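Local coordinates for protein uroporphyrinogen-III synthetase (Pseudomonas syringae pv. tomato, PDB 3RE1) that probably catalyses the cyclisation of the linear tetrapyrrole hydroxymethylbilane to the macrocycle uroporphyrinogen III, with release of water, at residues T20-A23 and E24-A27; L186-V189 and E190-L194. All coordinates share one frame; numbering follows the deposited sequence.

Contact 1. Residues T20-A23 and E24-A27; sequences TRPA and EESA
Pro22 and Ser26 meet in a local contact at the amino-terminal start of helix 23-34, the strand-to-helix turn of a beta-alpha unit in a parallel alpha/beta domain, where the chain leaves the carboxyl end of strand 16-19. Pro22 holds the N-cap position, and its carbonyl oxygen takes the opening bond of the helix: Ser26 N reaches Pro22 O at 2.9 Å, with an N-H...O angle of 169°. The next bond follows at once, from Ala27 N to Ala23 O at 3.0 Å. The Ser26 hydroxyl, set between its own backbone N and carbonyl carbon (chi1 57°), faces back toward the cap; a water 2.8 Å from Ser26 OG donates to Arg21 O and so ties the helix to the preceding loop. Beside the cap, Glu25 runs alongside the proline ring, pointing the same way, with OE1 close beside ring atoms CD and CG. The aliphatic part of Arg21 crosses Glu25 at about a right angle, its CG 3.6 Å from Glu25 CB. Their charged ends do not meet, Arg21 NH1 lying 5.0 Å from Glu25 OE2; NH1 is hydrogen-bonded to Ala249 O instead. Thr20 OG1 bonds to Val198 O and Ser26 OG weakly to Ser42 OG, so the turn is tied to the carboxyl ends of strands 196-198 and 39-42, which flank strand 16-19 in the parallel sheet.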
loop_
_atom_site.group_PDB
_atom_site.type_symbol
_atom_site.label_atom_id
_atom_site.label_comp_id
_atom_site.label_asym_id
_atom_site.label_seq_id
_atom_site.Cartn_x
_atom_site.Cartn_y
_atom_site.Cartn_z
ATOM N N THR A 20 -7.629 0.747 9.951
ATOM C CA THR A 20 -7.193 -0.640 9.846
ATOM C C THR A 20 -5.757 -0.910 9.372
ATOM O O THR A 20 -5.299 -2.064 9.381
ATOM C CB THR A 20 -8.138 -1.419 8.952
ATOM O OG1 THR A 20 -8.046 -0.897 7.624
ATOM C CG2 THR A 20 -9.591 -1.305 9.483
ATOM N N ARG A 21 -5.032 0.139 8.998
ATOM C CA ARG A 21 -3.660 -0.045 8.544
ATOM C C ARG A 21 -2.659 -0.427 9.669
ATOM O O ARG A 21 -3.041 -0.577 10.829
ATOM C CB ARG A 21 -3.232 1.212 7.794
ATOM C CG ARG A 21 -2.900 2.384 8.648
ATOM C CD ARG A 21 -2.840 3.590 7.768
ATOM N NE ARG A 21 -4.184 3.886 7.320
ATOM C CZ ARG A 21 -4.496 4.631 6.266
ATOM N NH1 ARG A 21 -3.550 5.178 5.525
ATOM N NH2 ARG A 21 -5.772 4.816 5.961
ATOM N N PRO A 22 -1.369 -0.607 9.325
ATOM C CA PRO A 22 -0.299 -0.959 10.292
ATOM C C PRO A 22 -0.219 -0.043 11.495
ATOM O O PRO A 22 -0.554 1.142 11.417
ATOM C CB PRO A 22 0.991 -0.838 9.465
ATOM C CG PRO A 22 0.541 -1.196 8.087
ATOM C CD PRO A 22 -0.846 -0.562 7.944
ATOM N N ALA A 23 0.263 -0.612 12.589
ATOM C CA ALA A 23 0.420 0.078 13.871
ATOM C C ALA A 23 0.974 1.499 13.810
ATOM O O ALA A 23 0.309 2.445 14.250
ATOM C CB ALA A 23 1.270 -0.773 14.822
ATOM N N GLU A 24 2.189 1.650 13.287
ATOM C CA GLU A 24 2.808 2.972 13.227
ATOM C C GLU A 24 2.093 3.871 12.254
ATOM O O GLU A 24 1.919 5.053 12.519
ATOM C CB GLU A 24 4.301 2.892 12.870
ATOM C CG GLU A 24 5.204 2.391 14.014
ATOM C CD GLU A 24 4.971 3.145 15.345
ATOM O OE1 GLU A 24 5.053 4.392 15.351
ATOM O OE2 GLU A 24 4.708 2.499 16.385
ATOM N N GLU A 25 1.660 3.287 11.141
ATOM C CA GLU A 25 0.984 4.039 10.104
ATOM C C GLU A 25 -0.273 4.731 10.595
ATOM O O GLU A 25 -0.450 5.927 10.347
ATOM C CB GLU A 25 0.642 3.139 8.931
ATOM C CG GLU A 25 1.721 3.061 7.865
ATOM C CD GLU A 25 1.157 2.608 6.525
ATOM O OE1 GLU A 25 0.715 1.437 6.419
ATOM O OE2 GLU A 25 1.136 3.438 5.584
ATOM N N SER A 26 -1.148 3.995 11.283
ATOM C CA SER A 26 -2.391 4.609 11.786
ATOM C C SER A 26 -2.072 5.503 12.963
ATOM O O SER A 26 -2.646 6.576 13.094
ATOM C CB SER A 26 -3.478 3.577 12.176
ATOM O OG SER A 26 -3.027 2.641 13.147
ATOM N N ALA A 27 -1.140 5.070 13.807
ATOM C CA ALA A 27 -0.762 5.867 14.968
ATOM C C ALA A 27 -0.473 7.308 14.523
ATOM O O ALA A 27 -0.861 8.252 15.208
ATOM C CB ALA A 27 0.418 5.260 15.658
HETATM O O HOH W 1 -4.949 0.668 12.515
#

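Contact 2. Residues L186-V189 and E190-L194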
loop_
_atom_site.group_PDB
_atom_site.type_symbol
_atom_site.label_atom_id
_atom_site.label_comp_id
_atom_site.label_asym_id
_atom_site.label_seq_id
_atom_site.Cartn_x
_atom_site.Cartn_y
_atom_site.Cartn_z
ATOM N N LEU A 186 -16.408 -6.059 15.673
ATOM C CA LEU A 186 -17.730 -5.565 15.988
ATOM C C LEU A 186 -17.740 -4.865 17.358
ATOM O O LEU A 186 -18.267 -3.753 17.501
ATOM C CB LEU A 186 -18.747 -6.716 15.963
ATOM C CG LEU A 186 -20.226 -6.352 16.215
ATOM C CD1 LEU A 186 -20.768 -5.304 15.222
ATOM C CD2 LEU A 186 -21.106 -7.609 16.216
ATOM N N GLN A 187 -17.146 -5.503 18.365
ATOM C CA GLN A 187 -17.187 -4.939 19.708
ATOM C C GLN A 187 -16.356 -3.669 19.739
ATOM O O GLN A 187 -16.558 -2.796 20.592
ATOM C CB GLN A 187 -16.693 -5.942 20.765
ATOM C CG GLN A 187 -15.196 -5.974 20.911
ATOM C CD GLN A 187 -14.742 -6.896 22.016
ATOM O OE1 GLN A 187 -14.891 -8.129 21.920
ATOM N NE2 GLN A 187 -14.170 -6.310 23.081
ATOM N N ARG A 188 -15.421 -3.563 18.799
ATOM C CA ARG A 188 -14.591 -2.379 18.737
ATOM C C ARG A 188 -15.367 -1.220 18.140
ATOM O O ARG A 188 -15.216 -0.082 18.558
ATOM C CB ARG A 188 -13.342 -2.647 17.925
ATOM C CG ARG A 188 -12.405 -1.470 17.851
ATOM C CD ARG A 188 -11.917 -1.072 19.220
ATOM N NE ARG A 188 -10.640 -0.369 19.097
ATOM C CZ ARG A 188 -9.453 -0.967 18.957
ATOM N NH1 ARG A 188 -9.352 -2.289 18.945
ATOM N NH2 ARG A 188 -8.359 -0.237 18.844
ATOM N N VAL A 189 -16.212 -1.523 17.173
ATOM C CA VAL A 189 -17.019 -0.503 16.515
ATOM C C VAL A 189 -18.134 -0.010 17.433
ATOM O O VAL A 189 -18.535 1.154 17.356
ATOM C CB VAL A 189 -17.632 -1.033 15.176
ATOM C CG1 VAL A 189 -18.461 0.051 14.481
ATOM C CG2 VAL A 189 -16.534 -1.482 14.253
ATOM N N GLU A 190 -18.620 -0.899 18.301
ATOM C CA GLU A 190 -19.720 -0.595 19.229
ATOM C C GLU A 190 -19.305 0.238 20.426
ATOM O O GLU A 190 -19.743 1.373 20.574
ATOM C CB GLU A 190 -20.401 -1.894 19.707
ATOM C CG GLU A 190 -21.177 -2.599 18.605
ATOM C CD GLU A 190 -22.048 -1.615 17.830
ATOM O OE1 GLU A 190 -23.094 -1.187 18.374
ATOM O OE2 GLU A 190 -21.684 -1.262 16.685
ATOM N N VAL A 191 -18.447 -0.329 21.267
ATOM C CA VAL A 191 -17.888 0.358 22.435
ATOM C C VAL A 191 -17.218 1.691 22.095
ATOM O O VAL A 191 -17.236 2.615 22.920
ATOM C CB VAL A 191 -16.845 -0.529 23.163
ATOM C CG1 VAL A 191 -16.260 0.196 24.368
ATOM C CG2 VAL A 191 -17.479 -1.856 23.577
ATOM N N GLU A 192 -16.610 1.799 20.916
ATOM C CA GLU A 192 -15.962 3.053 20.535
ATOM C C GLU A 192 -16.897 3.981 19.761
ATOM O O GLU A 192 -16.551 5.136 19.480
ATOM C CB GLU A 192 -14.698 2.809 19.726
ATOM C CG GLU A 192 -13.580 2.245 20.526
ATOM C CD GLU A 192 -13.347 3.028 21.814
ATOM O OE1 GLU A 192 -13.149 4.261 21.752
ATOM O OE2 GLU A 192 -13.356 2.411 22.896
ATOM N N ARG A 193 -18.072 3.468 19.414
ATOM C CA ARG A 193 -19.106 4.268 18.761
ATOM C C ARG A 193 -18.721 4.694 17.369
ATOM O O ARG A 193 -19.108 5.771 16.938
ATOM C CB ARG A 193 -19.358 5.530 19.586
ATOM C CG ARG A 193 -20.799 5.880 19.849
ATOM C CD ARG A 193 -21.137 5.787 21.327
ATOM N NE ARG A 193 -20.091 6.346 22.169
ATOM C CZ ARG A 193 -19.795 7.637 22.230
ATOM N NH1 ARG A 193 -20.464 8.518 21.484
ATOM N NH2 ARG A 193 -18.834 8.041 23.045
ATOM N N LEU A 194 -17.945 3.868 16.669
ATOM C CA LEU A 194 -17.430 4.247 15.349
ATOM C C LEU A 194 -18.538 4.236 14.323
ATOM O O LEU A 194 -19.308 3.284 14.249
ATOM C CB LEU A 194 -16.311 3.308 14.893
ATOM C CG LEU A 194 -14.914 3.335 15.538
ATOM C CD1 LEU A 194 -14.623 4.661 16.178
ATOM C CD2 LEU A 194 -14.716 2.213 16.539
#
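Val189 and Leu194 meet at the carboxyl-terminal end of helix 186-191, and the backbone between them closes the helix. Leu194 N donates to Val189 O at 2.9 Å, lying in the carbonyl plane, while Arg193 N bonds to Glu190 O. With Arg193 at positive phi (67°), this is a Schellman motif. The side chains close over the same turn: CG1 of Val189, anti to its backbone N (chi1 -179°), packs on Leu194 CB at 3.9 Å, and Leu194 CD2 folds back beside the Arg188 carbonyl and Val189 CA. Inside the helix, Glu190 N bonds to Leu186 O at 3.0 Å and Val191 N to Gln187 O at 3.2 Å, the latter donor standing above the carbonyl plane. The following bond, from Glu192 N to Arg188 O, is weak at 3.3 Å.

One turn apart, Arg188 and Glu192 run side by side in the same direction. They touch through carbon, Arg188 CD to Glu192 CG at 3.9 Å, and the guanidinium and carboxylate planes stand nearly perpendicular, 88° apart. Strand 39-42 flanks this pair and probably helps to position it: Arg188 NE bonds to Ser41 OG, and Glu192 lies against Phe39 and Ser41; Leu194 also touches Phe39. Near the chain's end, Lys267 NZ bonds to Leu194 O, and Val189 touches Tyr269. Although Arg188 and Glu192 carry opposite charges, NE and OE2 are 5.4 Å apart, so any attraction is probably modest and without a direct salt bridge, and the turn is held by backbone bonds and apolar packing.

In the fold
Contact 1 comes first along the chain, at the start of helix 23-34, and contact 2 follows much later, in helix 186-191 and the turn that closes it. Their centres are about 18 Å apart and their nearest atoms about 8 Å apart, so they do not touch. Both belong to the domain built on the five-stranded parallel sheet, and strand 39-42, at one edge of it, is their common neighbour: 20-27 reaches Ser42, whereas 186-194 meets Phe39 and Ser41. Contact 1 follows strand 16-19, and contact 2 leads into strand 196-198, which lies next to strand 16-19 in the sheet. One domain is thus assembled from both ends of the sequence, with the six-stranded domain inserted between.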